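Local structure of protein SSD1 (Saccharomyces cerevisiae S288C, 7AM1) at residues Arg62-Asp67 / Ala285-Trp290; Asn179-Val184 / Arg758-Gln763; Leu449-Thr454 / Asn557-Glu562; Lys563-Leu568 / Leu654-His659; Ser745-Ile750 / Gly754-Val759. The protein binds untranslated regions of mRNAs and represses their translation, as a non-enzymatic member of the RNase II family. One frame throughout, in Å; residues are numbered along the deposited sequence.

Contact 1: residues Arg62-Asp67 / Ala285-Trp290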
# COMPACT_ATOMS: atom_id res chain seq x y z
N ARG A 62 -9.62 24.12 -7.32
CA ARG A 62 -10.60 23.10 -7.68
C ARG A 62 -9.97 21.84 -8.25
O ARG A 62 -10.69 20.96 -8.71
CB ARG A 62 -11.62 23.67 -8.67
CG ARG A 62 -12.30 24.95 -8.16
CD ARG A 62 -12.95 25.77 -9.26
NE ARG A 62 -11.96 26.38 -10.14
CZ ARG A 62 -12.01 26.37 -11.47
NH1 ARG A 62 -13.02 25.79 -12.11
NH2 ARG A 62 -11.04 26.95 -12.17
N ALA A 63 -8.64 21.72 -8.21
CA ALA A 63 -8.00 20.48 -8.64
C ALA A 63 -8.32 19.36 -7.67
O ALA A 63 -8.60 19.59 -6.49
CB ALA A 63 -6.49 20.67 -8.76
N LEU A 64 -8.30 18.13 -8.17
CA LEU A 64 -8.60 16.96 -7.36
C LEU A 64 -7.34 16.11 -7.17
O LEU A 64 -6.38 16.20 -7.94
CB LEU A 64 -9.70 16.10 -8.00
CG LEU A 64 -11.07 16.75 -8.21
CD1 LEU A 64 -11.97 15.81 -9.00
CD2 LEU A 64 -11.71 17.13 -6.89
N GLU A 65 -7.38 15.29 -6.12
CA GLU A 65 -6.33 14.31 -5.87
C GLU A 65 -6.00 13.54 -7.15
O GLU A 65 -6.90 13.07 -7.85
CB GLU A 65 -6.78 13.35 -4.77
CG GLU A 65 -5.85 12.16 -4.54
CD GLU A 65 -4.61 12.54 -3.75
OE1 GLU A 65 -3.66 11.74 -3.72
OE2 GLU A 65 -4.59 13.66 -3.18
N GLY A 66 -4.71 13.44 -7.45
CA GLY A 66 -4.23 12.69 -8.59
C GLY A 66 -4.18 13.46 -9.89
O GLY A 66 -3.60 12.97 -10.86
N ASP A 67 -4.79 14.65 -9.93
CA ASP A 67 -4.73 15.47 -11.13
C ASP A 67 -3.29 15.80 -11.50
O ASP A 67 -2.45 16.04 -10.63
CB ASP A 67 -5.50 16.79 -10.92
CG ASP A 67 -7.00 16.63 -11.02
OD1 ASP A 67 -7.48 15.51 -11.31
OD2 ASP A 67 -7.71 17.64 -10.82
N ALA A 285 -20.70 8.02 -5.88
CA ALA A 285 -20.91 9.28 -6.56
C ALA A 285 -19.74 9.57 -7.49
O ALA A 285 -18.66 8.98 -7.39
CB ALA A 285 -21.08 10.43 -5.55
N SER A 286 -19.97 10.51 -8.41
CA SER A 286 -18.92 11.02 -9.29
C SER A 286 -18.99 12.54 -9.31
O SER A 286 -20.05 13.13 -9.08
CB SER A 286 -19.07 10.48 -10.73
OG SER A 286 -18.80 9.09 -10.78
N ILE A 287 -17.85 13.17 -9.57
CA ILE A 287 -17.78 14.62 -9.66
C ILE A 287 -17.97 15.02 -11.12
O ILE A 287 -17.24 14.56 -12.00
CB ILE A 287 -16.44 15.13 -9.11
CG1 ILE A 287 -16.39 14.94 -7.59
CG2 ILE A 287 -16.23 16.59 -9.48
CD1 ILE A 287 -15.05 15.26 -6.96
N LYS A 288 -18.94 15.91 -11.36
CA LYS A 288 -19.31 16.32 -12.70
C LYS A 288 -18.76 17.69 -13.09
O LYS A 288 -18.36 17.88 -14.24
CB LYS A 288 -20.84 16.33 -12.84
CG LYS A 288 -21.32 15.64 -14.11
CD LYS A 288 -22.78 15.93 -14.40
CE LYS A 288 -23.22 15.28 -15.71
NZ LYS A 288 -24.64 15.54 -16.03
N ARG A 289 -18.76 18.65 -12.18
CA ARG A 289 -18.30 19.99 -12.53
C ARG A 289 -17.90 20.72 -11.25
O ARG A 289 -18.37 20.41 -10.16
CB ARG A 289 -19.38 20.80 -13.26
CG ARG A 289 -20.62 21.07 -12.42
CD ARG A 289 -21.77 21.64 -13.25
NE ARG A 289 -22.85 22.09 -12.37
CZ ARG A 289 -22.90 23.29 -11.79
NH1 ARG A 289 -21.95 24.19 -12.01
NH2 ARG A 289 -23.91 23.60 -11.00
N TRP A 290 -17.02 21.71 -11.42
CA TRP A 290 -16.61 22.57 -10.31
C TRP A 290 -16.20 23.91 -10.89
O TRP A 290 -15.02 24.13 -11.22
CB TRP A 290 -15.48 21.95 -9.49
CG TRP A 290 -15.27 22.62 -8.17
CD1 TRP A 290 -15.86 23.77 -7.73
CD2 TRP A 290 -14.41 22.18 -7.12
NE1 TRP A 290 -15.41 24.07 -6.47
CE2 TRP A 290 -14.52 23.11 -6.07
CE3 TRP A 290 -13.54 21.10 -6.97
CZ2 TRP A 290 -13.80 22.99 -4.89
CZ3 TRP A 290 -12.84 20.97 -5.79
CH2 TRP A 290 -12.97 21.91 -4.77

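Contact 2: residues Asn179-Val184 / Arg758-Gln763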
# COMPACT_ATOMS: atom_id res chain seq x y z
N ASN A 179 -11.99 14.56 15.97
CA ASN A 179 -12.85 13.72 15.15
C ASN A 179 -12.16 13.33 13.85
O ASN A 179 -12.16 12.16 13.46
CB ASN A 179 -14.16 14.43 14.84
CG ASN A 179 -15.08 14.50 16.03
OD1 ASN A 179 -14.76 14.01 17.12
ND2 ASN A 179 -16.23 15.12 15.82
N ASP A 180 -11.55 14.31 13.17
CA ASP A 180 -10.87 14.02 11.91
C ASP A 180 -9.68 13.09 12.12
O ASP A 180 -9.45 12.18 11.32
CB ASP A 180 -10.40 15.32 11.26
CG ASP A 180 -11.55 16.16 10.72
OD1 ASP A 180 -12.68 15.64 10.63
OD2 ASP A 180 -11.31 17.34 10.39
N ASP A 181 -8.93 13.29 13.21
CA ASP A 181 -7.75 12.47 13.46
C ASP A 181 -8.11 11.00 13.64
O ASP A 181 -7.41 10.12 13.13
CB ASP A 181 -7.02 12.98 14.71
CG ASP A 181 -6.11 14.17 14.41
OD1 ASP A 181 -5.92 14.50 13.22
OD2 ASP A 181 -5.61 14.78 15.38
N VAL A 182 -9.19 10.71 14.37
CA VAL A 182 -9.56 9.32 14.61
C VAL A 182 -9.78 8.60 13.29
O VAL A 182 -9.40 7.44 13.12
CB VAL A 182 -10.80 9.23 15.51
CG1 VAL A 182 -11.21 7.77 15.71
CG2 VAL A 182 -10.53 9.87 16.87
N GLU A 183 -10.38 9.28 12.31
CA GLU A 183 -10.59 8.67 11.00
C GLU A 183 -9.29 8.59 10.21
O GLU A 183 -8.91 7.52 9.73
CB GLU A 183 -11.65 9.44 10.21
CG GLU A 183 -13.04 9.37 10.83
CD GLU A 183 -14.05 10.18 10.04
OE1 GLU A 183 -13.68 11.22 9.48
OE2 GLU A 183 -15.21 9.73 9.95
N VAL A 184 -8.59 9.71 10.06
CA VAL A 184 -7.38 9.72 9.23
C VAL A 184 -6.34 8.76 9.79
O VAL A 184 -5.75 7.95 9.06
CB VAL A 184 -6.82 11.14 9.09
CG1 VAL A 184 -5.47 11.10 8.40
CG2 VAL A 184 -7.78 12.01 8.30
N ARG A 758 -1.06 6.43 16.82
CA ARG A 758 -0.62 7.56 17.62
C ARG A 758 -1.39 7.64 18.93
O ARG A 758 -2.63 7.67 18.92
CB ARG A 758 -0.79 8.86 16.83
CG ARG A 758 -0.44 10.13 17.60
CD ARG A 758 -0.26 11.30 16.66
NE ARG A 758 0.84 11.05 15.73
CZ ARG A 758 1.02 11.68 14.58
NH1 ARG A 758 0.16 12.61 14.18
NH2 ARG A 758 2.06 11.37 13.82
N VAL A 759 -0.66 7.70 20.04
CA VAL A 759 -1.23 7.96 21.35
C VAL A 759 -1.33 9.46 21.54
O VAL A 759 -0.33 10.18 21.39
CB VAL A 759 -0.39 7.31 22.46
CG1 VAL A 759 -0.96 7.66 23.83
CG2 VAL A 759 -0.32 5.79 22.27
N HIS A 760 -2.52 9.95 21.86
CA HIS A 760 -2.77 11.37 22.06
C HIS A 760 -2.90 11.68 23.55
O HIS A 760 -3.67 11.03 24.26
CB HIS A 760 -4.03 11.80 21.32
CG HIS A 760 -3.92 11.67 19.83
ND1 HIS A 760 -3.35 12.64 19.04
CD2 HIS A 760 -4.28 10.66 19.00
CE1 HIS A 760 -3.37 12.25 17.78
NE2 HIS A 760 -3.93 11.05 17.73
N GLY A 761 -2.16 12.69 24.00
CA GLY A 761 -2.22 13.07 25.40
C GLY A 761 -3.62 13.49 25.83
O GLY A 761 -4.04 13.21 26.96
N ASP A 762 -4.35 14.15 24.94
CA ASP A 762 -5.69 14.63 25.27
C ASP A 762 -6.73 13.52 25.28
O ASP A 762 -7.92 13.81 25.40
CB ASP A 762 -6.12 15.73 24.30
CG ASP A 762 -6.25 15.25 22.87
OD1 ASP A 762 -6.27 14.02 22.65
OD2 ASP A 762 -6.34 16.11 21.97
N GLN A 763 -6.32 12.26 25.14
CA GLN A 763 -7.22 11.13 25.33
C GLN A 763 -6.79 10.27 26.52
O GLN A 763 -7.37 9.20 26.75
CB GLN A 763 -7.31 10.30 24.05
CG GLN A 763 -8.05 11.05 22.95
CD GLN A 763 -8.14 10.28 21.65
OE1 GLN A 763 -7.15 9.71 21.19
NE2 GLN A 763 -9.32 10.26 21.05

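Contact 3: residues Leu449-Thr454 / Asn557-Glu562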
# COMPACT_ATOMS: atom_id res chain seq x y z
N LEU A 449 6.80 -17.26 -22.42
CA LEU A 449 7.95 -16.43 -22.72
C LEU A 449 8.99 -16.70 -21.65
O LEU A 449 8.68 -16.64 -20.45
CB LEU A 449 7.58 -14.94 -22.75
CG LEU A 449 6.54 -14.49 -23.78
CD1 LEU A 449 6.27 -12.98 -23.68
CD2 LEU A 449 6.96 -14.85 -25.20
N SER A 450 10.21 -17.02 -22.06
CA SER A 450 11.21 -17.52 -21.13
C SER A 450 12.45 -16.63 -21.12
O SER A 450 12.85 -16.09 -22.16
CB SER A 450 11.63 -18.95 -21.48
OG SER A 450 10.52 -19.83 -21.40
N VAL A 451 13.03 -16.49 -19.93
CA VAL A 451 14.35 -15.90 -19.74
C VAL A 451 15.23 -16.97 -19.11
O VAL A 451 14.96 -17.42 -17.99
CB VAL A 451 14.30 -14.63 -18.87
CG1 VAL A 451 15.70 -14.10 -18.63
CG2 VAL A 451 13.41 -13.57 -19.53
N VAL A 452 16.26 -17.40 -19.83
CA VAL A 452 17.11 -18.52 -19.42
C VAL A 452 18.51 -18.00 -19.15
O VAL A 452 19.15 -17.44 -20.05
CB VAL A 452 17.13 -19.63 -20.49
CG1 VAL A 452 18.00 -20.80 -20.04
CG2 VAL A 452 15.71 -20.09 -20.78
N TYR A 453 18.97 -18.14 -17.92
CA TYR A 453 20.31 -17.70 -17.53
C TYR A 453 21.26 -18.89 -17.52
O TYR A 453 20.93 -19.94 -16.96
CB TYR A 453 20.29 -17.04 -16.15
CG TYR A 453 19.36 -15.86 -16.05
CD1 TYR A 453 19.75 -14.60 -16.50
CD2 TYR A 453 18.08 -15.99 -15.51
CE1 TYR A 453 18.90 -13.52 -16.41
CE2 TYR A 453 17.22 -14.90 -15.42
CZ TYR A 453 17.64 -13.67 -15.87
OH TYR A 453 16.79 -12.59 -15.78
N THR A 454 22.42 -18.72 -18.14
CA THR A 454 23.53 -19.66 -18.02
C THR A 454 24.49 -19.13 -16.95
O THR A 454 24.91 -17.97 -17.02
CB THR A 454 24.26 -19.84 -19.35
OG1 THR A 454 23.36 -20.41 -20.31
CG2 THR A 454 25.45 -20.76 -19.19
N ASN A 557 12.50 -9.47 -14.63
CA ASN A 557 11.95 -8.19 -15.06
C ASN A 557 13.06 -7.22 -15.45
O ASN A 557 12.91 -6.44 -16.40
CB ASN A 557 11.10 -7.58 -13.95
CG ASN A 557 9.77 -8.27 -13.78
OD1 ASN A 557 9.15 -8.73 -14.74
ND2 ASN A 557 9.29 -8.32 -12.54
N SER A 558 14.16 -7.23 -14.70
CA SER A 558 15.31 -6.38 -15.03
C SER A 558 15.86 -6.73 -16.41
O SER A 558 16.18 -5.83 -17.20
CB SER A 558 16.39 -6.55 -13.97
OG SER A 558 17.57 -5.86 -14.32
N THR A 559 15.97 -8.02 -16.71
CA THR A 559 16.51 -8.45 -17.99
C THR A 559 15.62 -8.03 -19.14
O THR A 559 16.10 -7.56 -20.18
CB THR A 559 16.69 -9.97 -17.98
OG1 THR A 559 17.70 -10.32 -17.02
CG2 THR A 559 17.09 -10.49 -19.36
N VAL A 560 14.30 -8.19 -18.97
CA VAL A 560 13.37 -7.83 -20.03
C VAL A 560 13.38 -6.32 -20.25
O VAL A 560 13.37 -5.86 -21.40
CB VAL A 560 11.97 -8.36 -19.68
CG1 VAL A 560 10.92 -7.81 -20.64
CG2 VAL A 560 11.98 -9.89 -19.72
N ALA A 561 13.42 -5.53 -19.17
CA ALA A 561 13.48 -4.08 -19.30
C ALA A 561 14.70 -3.65 -20.11
O ALA A 561 14.60 -2.80 -21.00
CB ALA A 561 13.51 -3.42 -17.92
N GLU A 562 15.87 -4.22 -19.80
CA GLU A 562 17.09 -3.89 -20.53
C GLU A 562 16.95 -4.24 -22.00
O GLU A 562 17.37 -3.48 -22.88
CB GLU A 562 18.27 -4.64 -19.90
CG GLU A 562 18.63 -4.15 -18.51
CD GLU A 562 19.65 -5.03 -17.80
OE1 GLU A 562 20.00 -6.10 -18.34
OE2 GLU A 562 20.08 -4.66 -16.68

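Contact 4: residues Lys563-Leu568 / Leu654-His659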
# COMPACT_ATOMS: atom_id res chain seq x y z
N LYS A 563 16.35 -5.40 -22.29
CA LYS A 563 16.22 -5.85 -23.67
C LYS A 563 15.30 -4.95 -24.48
O LYS A 563 15.65 -4.54 -25.59
CB LYS A 563 15.70 -7.29 -23.69
CG LYS A 563 15.51 -7.85 -25.09
CD LYS A 563 15.69 -9.35 -25.12
CE LYS A 563 17.13 -9.75 -24.83
N ILE A 564 14.11 -4.63 -23.95
CA ILE A 564 13.16 -3.86 -24.74
C ILE A 564 13.62 -2.41 -24.89
O ILE A 564 13.35 -1.77 -25.91
CB ILE A 564 11.73 -3.94 -24.16
CG1 ILE A 564 11.67 -3.32 -22.77
CG2 ILE A 564 11.25 -5.39 -24.15
CD1 ILE A 564 10.25 -3.29 -22.17
N TYR A 565 14.28 -1.85 -23.88
CA TYR A 565 14.77 -0.49 -24.05
C TYR A 565 15.88 -0.43 -25.09
O TYR A 565 15.93 0.50 -25.91
CB TYR A 565 15.26 0.10 -22.73
CG TYR A 565 15.72 1.52 -22.91
CD1 TYR A 565 14.83 2.50 -23.33
CD2 TYR A 565 17.05 1.88 -22.72
CE1 TYR A 565 15.24 3.80 -23.53
CE2 TYR A 565 17.47 3.19 -22.93
CZ TYR A 565 16.56 4.14 -23.33
OH TYR A 565 16.95 5.45 -23.54
N THR A 566 16.79 -1.40 -25.06
CA THR A 566 17.89 -1.43 -26.03
C THR A 566 17.37 -1.49 -27.46
O THR A 566 17.86 -0.77 -28.33
CB THR A 566 18.81 -2.61 -25.75
OG1 THR A 566 19.55 -2.35 -24.55
CG2 THR A 566 19.79 -2.81 -26.91
N LYS A 567 16.35 -2.32 -27.72
CA LYS A 567 15.88 -2.50 -29.09
C LYS A 567 14.79 -1.51 -29.49
O LYS A 567 14.84 -0.96 -30.60
CB LYS A 567 15.38 -3.94 -29.28
N LEU A 568 13.80 -1.28 -28.62
CA LEU A 568 12.69 -0.39 -28.94
C LEU A 568 12.91 1.04 -28.47
O LEU A 568 12.19 1.94 -28.92
CB LEU A 568 11.38 -0.88 -28.34
CG LEU A 568 10.78 -2.19 -28.86
CD1 LEU A 568 9.36 -2.34 -28.32
CD2 LEU A 568 10.81 -2.24 -30.38
N LEU A 654 17.74 -0.62 -8.76
CA LEU A 654 17.92 -1.05 -10.14
C LEU A 654 17.96 0.14 -11.09
O LEU A 654 17.18 1.08 -10.93
CB LEU A 654 16.80 -2.01 -10.55
CG LEU A 654 16.93 -3.42 -9.95
CD1 LEU A 654 15.74 -4.28 -10.33
CD2 LEU A 654 18.23 -4.08 -10.39
N PRO A 655 18.87 0.12 -12.08
CA PRO A 655 18.95 1.25 -13.02
C PRO A 655 17.83 1.29 -14.03
O PRO A 655 17.58 2.34 -14.63
CB PRO A 655 20.31 1.02 -13.71
CG PRO A 655 20.51 -0.46 -13.65
CD PRO A 655 19.89 -0.91 -12.35
N ILE A 656 17.15 0.16 -14.26
CA ILE A 656 16.04 0.10 -15.20
C ILE A 656 15.18 -1.08 -14.79
O ILE A 656 15.67 -2.06 -14.22
CB ILE A 656 16.54 -0.00 -16.66
CG1 ILE A 656 15.41 0.30 -17.65
CG2 ILE A 656 17.13 -1.38 -16.93
CD1 ILE A 656 15.91 0.50 -19.09
N TYR A 657 13.88 -0.99 -15.07
CA TYR A 657 12.96 -2.02 -14.61
C TYR A 657 11.70 -1.94 -15.46
O TYR A 657 11.43 -0.93 -16.12
CB TYR A 657 12.64 -1.84 -13.12
CG TYR A 657 12.09 -3.07 -12.43
CD1 TYR A 657 12.86 -4.23 -12.33
CD2 TYR A 657 10.83 -3.06 -11.83
CE1 TYR A 657 12.37 -5.36 -11.70
CE2 TYR A 657 10.34 -4.19 -11.19
CZ TYR A 657 11.12 -5.34 -11.13
OH TYR A 657 10.65 -6.47 -10.50
N THR A 658 10.94 -3.03 -15.44
CA THR A 658 9.59 -3.06 -15.99
C THR A 658 8.86 -4.25 -15.38
O THR A 658 9.39 -4.93 -14.50
CB THR A 658 9.59 -3.13 -17.52
OG1 THR A 658 8.24 -2.92 -17.99
CG2 THR A 658 10.08 -4.48 -18.02
N HIS A 659 7.65 -4.50 -15.86
CA HIS A 659 6.82 -5.58 -15.36
C HIS A 659 6.51 -6.56 -16.49
O HIS A 659 5.86 -6.19 -17.48
CB HIS A 659 5.53 -5.04 -14.74
CG HIS A 659 5.67 -4.69 -13.30
ND1 HIS A 659 4.65 -4.15 -12.56
CD2 HIS A 659 6.72 -4.81 -12.45
CE1 HIS A 659 5.06 -3.94 -11.32
NE2 HIS A 659 6.31 -4.34 -11.22

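Contact 5: residues Ser745-Ile750 / Gly754-Val759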
# COMPACT_ATOMS: atom_id res chain seq x y z
N SER A 745 1.93 13.85 22.06
CA SER A 745 1.52 12.58 21.49
C SER A 745 2.78 11.81 21.14
O SER A 745 3.89 12.34 21.23
CB SER A 745 0.64 12.77 20.25
OG SER A 745 1.32 13.49 19.24
N PHE A 746 2.60 10.55 20.76
CA PHE A 746 3.72 9.76 20.28
C PHE A 746 3.18 8.61 19.45
O PHE A 746 2.05 8.15 19.66
CB PHE A 746 4.60 9.25 21.43
CG PHE A 746 3.86 8.41 22.46
CD1 PHE A 746 3.15 9.01 23.49
CD2 PHE A 746 3.91 7.02 22.41
CE1 PHE A 746 2.49 8.25 24.45
CE2 PHE A 746 3.25 6.25 23.36
CZ PHE A 746 2.54 6.87 24.38
N ASP A 747 4.00 8.15 18.51
CA ASP A 747 3.63 7.06 17.62
C ASP A 747 4.20 5.74 18.15
O ASP A 747 5.33 5.69 18.65
CB ASP A 747 4.13 7.31 16.20
CG ASP A 747 3.54 8.57 15.60
OD1 ASP A 747 2.45 8.99 16.06
OD2 ASP A 747 4.16 9.14 14.66
N VAL A 748 3.40 4.69 18.05
CA VAL A 748 3.81 3.35 18.41
C VAL A 748 3.54 2.46 17.20
O VAL A 748 2.64 2.73 16.40
CB VAL A 748 3.07 2.82 19.66
CG1 VAL A 748 3.38 3.67 20.87
CG2 VAL A 748 1.57 2.78 19.41
N PHE A 749 4.32 1.40 17.07
CA PHE A 749 4.03 0.39 16.07
C PHE A 749 4.04 -0.97 16.74
O PHE A 749 4.68 -1.18 17.77
CB PHE A 749 5.00 0.45 14.87
CG PHE A 749 6.41 0.09 15.20
CD1 PHE A 749 7.21 0.97 15.91
CD2 PHE A 749 6.94 -1.11 14.77
CE1 PHE A 749 8.51 0.66 16.21
CE2 PHE A 749 8.25 -1.44 15.07
CZ PHE A 749 9.04 -0.55 15.79
N ILE A 750 3.27 -1.88 16.16
CA ILE A 750 3.04 -3.20 16.73
C ILE A 750 3.35 -4.18 15.61
O ILE A 750 2.49 -4.45 14.76
CB ILE A 750 1.60 -3.32 17.24
CG1 ILE A 750 1.23 -2.08 18.07
CG2 ILE A 750 1.44 -4.58 18.09
CD1 ILE A 750 -0.24 -1.99 18.45
N GLY A 754 1.27 -5.33 12.26
CA GLY A 754 1.61 -4.50 11.11
C GLY A 754 0.87 -3.18 11.08
O GLY A 754 0.40 -2.76 10.01
N ILE A 755 0.75 -2.52 12.23
CA ILE A 755 0.10 -1.22 12.30
C ILE A 755 0.98 -0.24 13.06
O ILE A 755 1.84 -0.61 13.86
CB ILE A 755 -1.30 -1.29 12.96
CG1 ILE A 755 -1.20 -1.81 14.40
CG2 ILE A 755 -2.24 -2.13 12.11
CD1 ILE A 755 -2.54 -1.83 15.14
N GLU A 756 0.76 1.04 12.76
CA GLU A 756 1.43 2.16 13.40
C GLU A 756 0.34 3.17 13.74
O GLU A 756 -0.44 3.55 12.86
CB GLU A 756 2.48 2.77 12.47
CG GLU A 756 3.16 4.02 13.03
CD GLU A 756 3.79 4.89 11.95
OE1 GLU A 756 3.40 4.79 10.77
OE2 GLU A 756 4.70 5.67 12.30
N LYS A 757 0.27 3.57 15.00
CA LYS A 757 -0.80 4.44 15.47
C LYS A 757 -0.24 5.43 16.48
O LYS A 757 0.89 5.30 16.96
CB LYS A 757 -1.95 3.63 16.08
CG LYS A 757 -2.69 2.77 15.08
CD LYS A 757 -3.64 3.60 14.23
CE LYS A 757 -3.91 2.95 12.87
NZ LYS A 757 -2.99 3.49 11.82
N ARG A 758 -1.06 6.43 16.82
CA ARG A 758 -0.62 7.56 17.62
C ARG A 758 -1.39 7.64 18.93
O ARG A 758 -2.63 7.67 18.92
CB ARG A 758 -0.79 8.86 16.83
CG ARG A 758 -0.44 10.13 17.60
CD ARG A 758 -0.26 11.30 16.66
NE ARG A 758 0.84 11.05 15.73
CZ ARG A 758 1.02 11.68 14.58
NH1 ARG A 758 0.16 12.61 14.18
NH2 ARG A 758 2.06 11.37 13.82
N VAL A 759 -0.66 7.70 20.04
CA VAL A 759 -1.23 7.96 21.35
C VAL A 759 -1.33 9.46 21.54
O VAL A 759 -0.33 10.18 21.39
CB VAL A 759 -0.39 7.31 22.46
CG1 VAL A 759 -0.96 7.66 23.83
CG2 VAL A 759 -0.32 5.79 22.27
O HOH W 1 6.19 7.68 13.41

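Contact 1: residues Arg62-Asp67 / Ala285-Trp290
Arg62 and Leu64, in the loop between helix 56-60 and strand 68-73 of the N-terminal β-sheet, probably that of the first of the paired cold-shock domains of this family, meet Ile287 on strand 281-289 and Trp290 just beyond its end, in cold-shock domain 2. The contact thus joins two β-domains. Arg62 lies across one face of the Trp290 indole: its CG stands 3.5 Å from the centroid of the five-membered ring, 6° off the ring normal, a CH-pi contact, while CB sits 3.5 Å from Trp290 CD2. A bend at chi3 (-70°) then swings the guanidinium past the ring, its plane nearly perpendicular to the indole. From there Arg62 NH1 donates to Trp290 O at 2.7 Å, and the acceptor lies close to the guanidinium plane. The carbonyl is met in its own plane. Beside this, Leu64 and Ile287 meet end to end through their terminal methyls, with Leu64 CD1 3.7 Å from Ile287 CD1, and Leu64 CD2 comes to the edge of the indole. Asp67 OD2 accepts from Leu64 N at 2.8 Å across the type II turn of Leu64 to Asp67. Trp290 NE1 is taken by Ser294 O, and the Arg62 guanidinium also meets Tyr10 in a cation-pi contact. A single arginine therefore serves the interface twice, its aliphatic stem covering an aromatic face and its charged end satisfying the same residue's carbonyl.

Contact 2: residues Asn179-Val184 / Arg758-Gln763
With CG set anti to the carbonyl carbon in both Asp181 (chi1 -82°) and His760 (chi1 -64°), the carboxylate and the imidazole are brought up to each other between helix and strand. Their planes lie only 15° apart, and the approach is oblique: Asp181 OD2 stands 4.1 Å from His760 CE1, with no hydrogen bond between them. Each polar end is engaged by other residues. Asp181 OD2 forms a salt bridge with Arg173, which also pairs with Asp762, while His760 is held at ND1 by Asp154 and at NE2 by Glu185. Acidic partners at both ring nitrogens would probably favour a protonated imidazole, though Arg173 and Arg758 nearby would oppose it. Its rotation is fixed by that pair of bonds, and Arg758 CG lies over one face of the ring, 3.5 Å above the plane. A looser second touch brings Val182 CG2 to 4.4 Å from Gln763 NE2, an amide nitrogen that is bonded to Glu796. In the fold, helix 175-186 packs here beside the end of strand 755-760 and the 3-10 turn that follows it; strand 903-908 contributes to the same neighbourhood, touching Val182 on the helix and Val759 on the strand.

Contact 3: residues Leu449-Thr454 / Asn557-Glu562
Strand 449-454 and helix 557-562 pass each other with their axes 9.8 Å apart at closest approach and their directions 105° apart, with Val451 and Thr559 the nearest residues across them. This is a helix lying across a β-sheet inside the RNB domain: the strand belongs to its mixed sheet, between strands 462-472 and 389-397, and the helix is the long 544-568. Val451 points at the helix and divides its methyls between two residues of one turn. Its CG1 meets Thr559 CG2 at 3.9 Å, and its CG2 meets Val560 CG2 at 4.0 Å. Tyr453 does not start straight at the helix, but its ring carries the hydroxyl over to it. Thr559 OG1 lies at the ring edge, in the ring plane, where it shares a hydrogen bond with Tyr453 OH. The tyrosine ring is further steadied by an edge-to-face contact with Phe506. A phenylalanine in place of Tyr453 removes the hydroxyl and would probably lose both the bond to Thr559 OG1 and a weak one to Lys555 O, though Thr559 could keep its own bond to Lys555 O. Thr559 serves both kinds of contact because its CG2 is anti to the backbone N (OG1 at chi1 -66°): methyl and hydroxyl diverge, one to the valine, the other to the phenol, where Thr559 OG1 and Tyr453 OH are 2.7 Å apart.

Contact 4: residues Lys563-Leu568 / Leu654-His659
Tyr565 and Ile564, near the C-terminal end of helix 544-568 in the RNB domain, pack against Ile656 and Thr658 of an extended loop that leads to helix 668-681. The contact between these segments is apolar, with no hydrogen bond across it. Its main part is the end of Ile656, which crosses the tyrosine side chain at about a right angle. Ile656 CD1 rests 3.7 Å from Tyr565 CB and 4.0 Å from Tyr565 CG, at the root of the ring. CG1 stands anti to the backbone N in Ile656 (chi1 -165°), which extends the chain outward to bring its terminal methyl there. A lighter apolar touch, Ile564 CD1 to Thr658 CG2, continues the line of contact along the helix. Aromatic contact involves another part of the domain: the Tyr565 ring meets Tyr647 edge to face. The polar bonds here are made with other parts of the domain: Thr658 OG1 bonds to Leu573 O, so the threonine turns its methyl to the helix while its hydroxyl serves a neighbouring strand. Within the helix itself, the last turn is closed by Leu568 N to Ile564 O at 2.8 Å.

Contact 5: residues Ser745-Ile750 / Gly754-Val759
Arg758 grips Asp747 side-on, NE donating to Asp747 OD1 at 2.6 Å and NH2 to Asp747 OD2 at 3.2 Å. Each oxygen uses its syn lone pair, and the carboxylate and guanidinium are nearly coplanar, a bidentate salt bridge on a non-hydrogen-bonded pair of the antiparallel hairpin. An alanine at Arg758 is likely to leave the Asp747 carboxylate without its counter-charge and less firmly fixed, with Tyr742 and a water still at OD2. That water donates to both Asp747 OD2 and the like-charged Glu756 OE2, the latter also salt-bridged to Lys629. The backbone ladder includes Val748 N to Lys757 O at 2.8 Å and Ile750 N to Ile755 O at 3.0 Å. The opposite face is mostly apolar, apart from Lys757, whose NZ bonds to Ser188 O and Glu185 O. Phe746, its CG between the backbone N and the carbonyl carbon (chi1 58°), turns one ring face to Val759, whose CB lies 3.7 Å from the centroid; Ile750 CD1 meets Ile755 CD1 at 4.0 Å. On this face Val759 and Ile755 touch strands 888-896 and 903-908. Strand 732-741 flanks strand 745-750, leaving 755-760 outermost in the antiparallel sheet of the DIS3L2-type C-terminal domain, an OB-clan family.

Overall arrangement
The five contacts fall into three regions. Contacts 2 and 5 share strand 755-760, with Arg758 and Val759 common to both, and both are buried. Contact 5, bound by backbone bonds and a salt bridge, lies within the C-terminal domain, while contact 2 docks helix 175-186, from the N-terminal part of the chain, onto it through a loose meeting of side chains paired with other residues. Contacts 3 and 4 both draw on helix 544-568, their centres about 10 Å apart, across the chain's centre from that pair. Contact 3 is buried and partly polar, contact 4 partly buried and apolar. Contact 1, also partly buried, stands apart and joins two β-domains by an arginine-tryptophan contact.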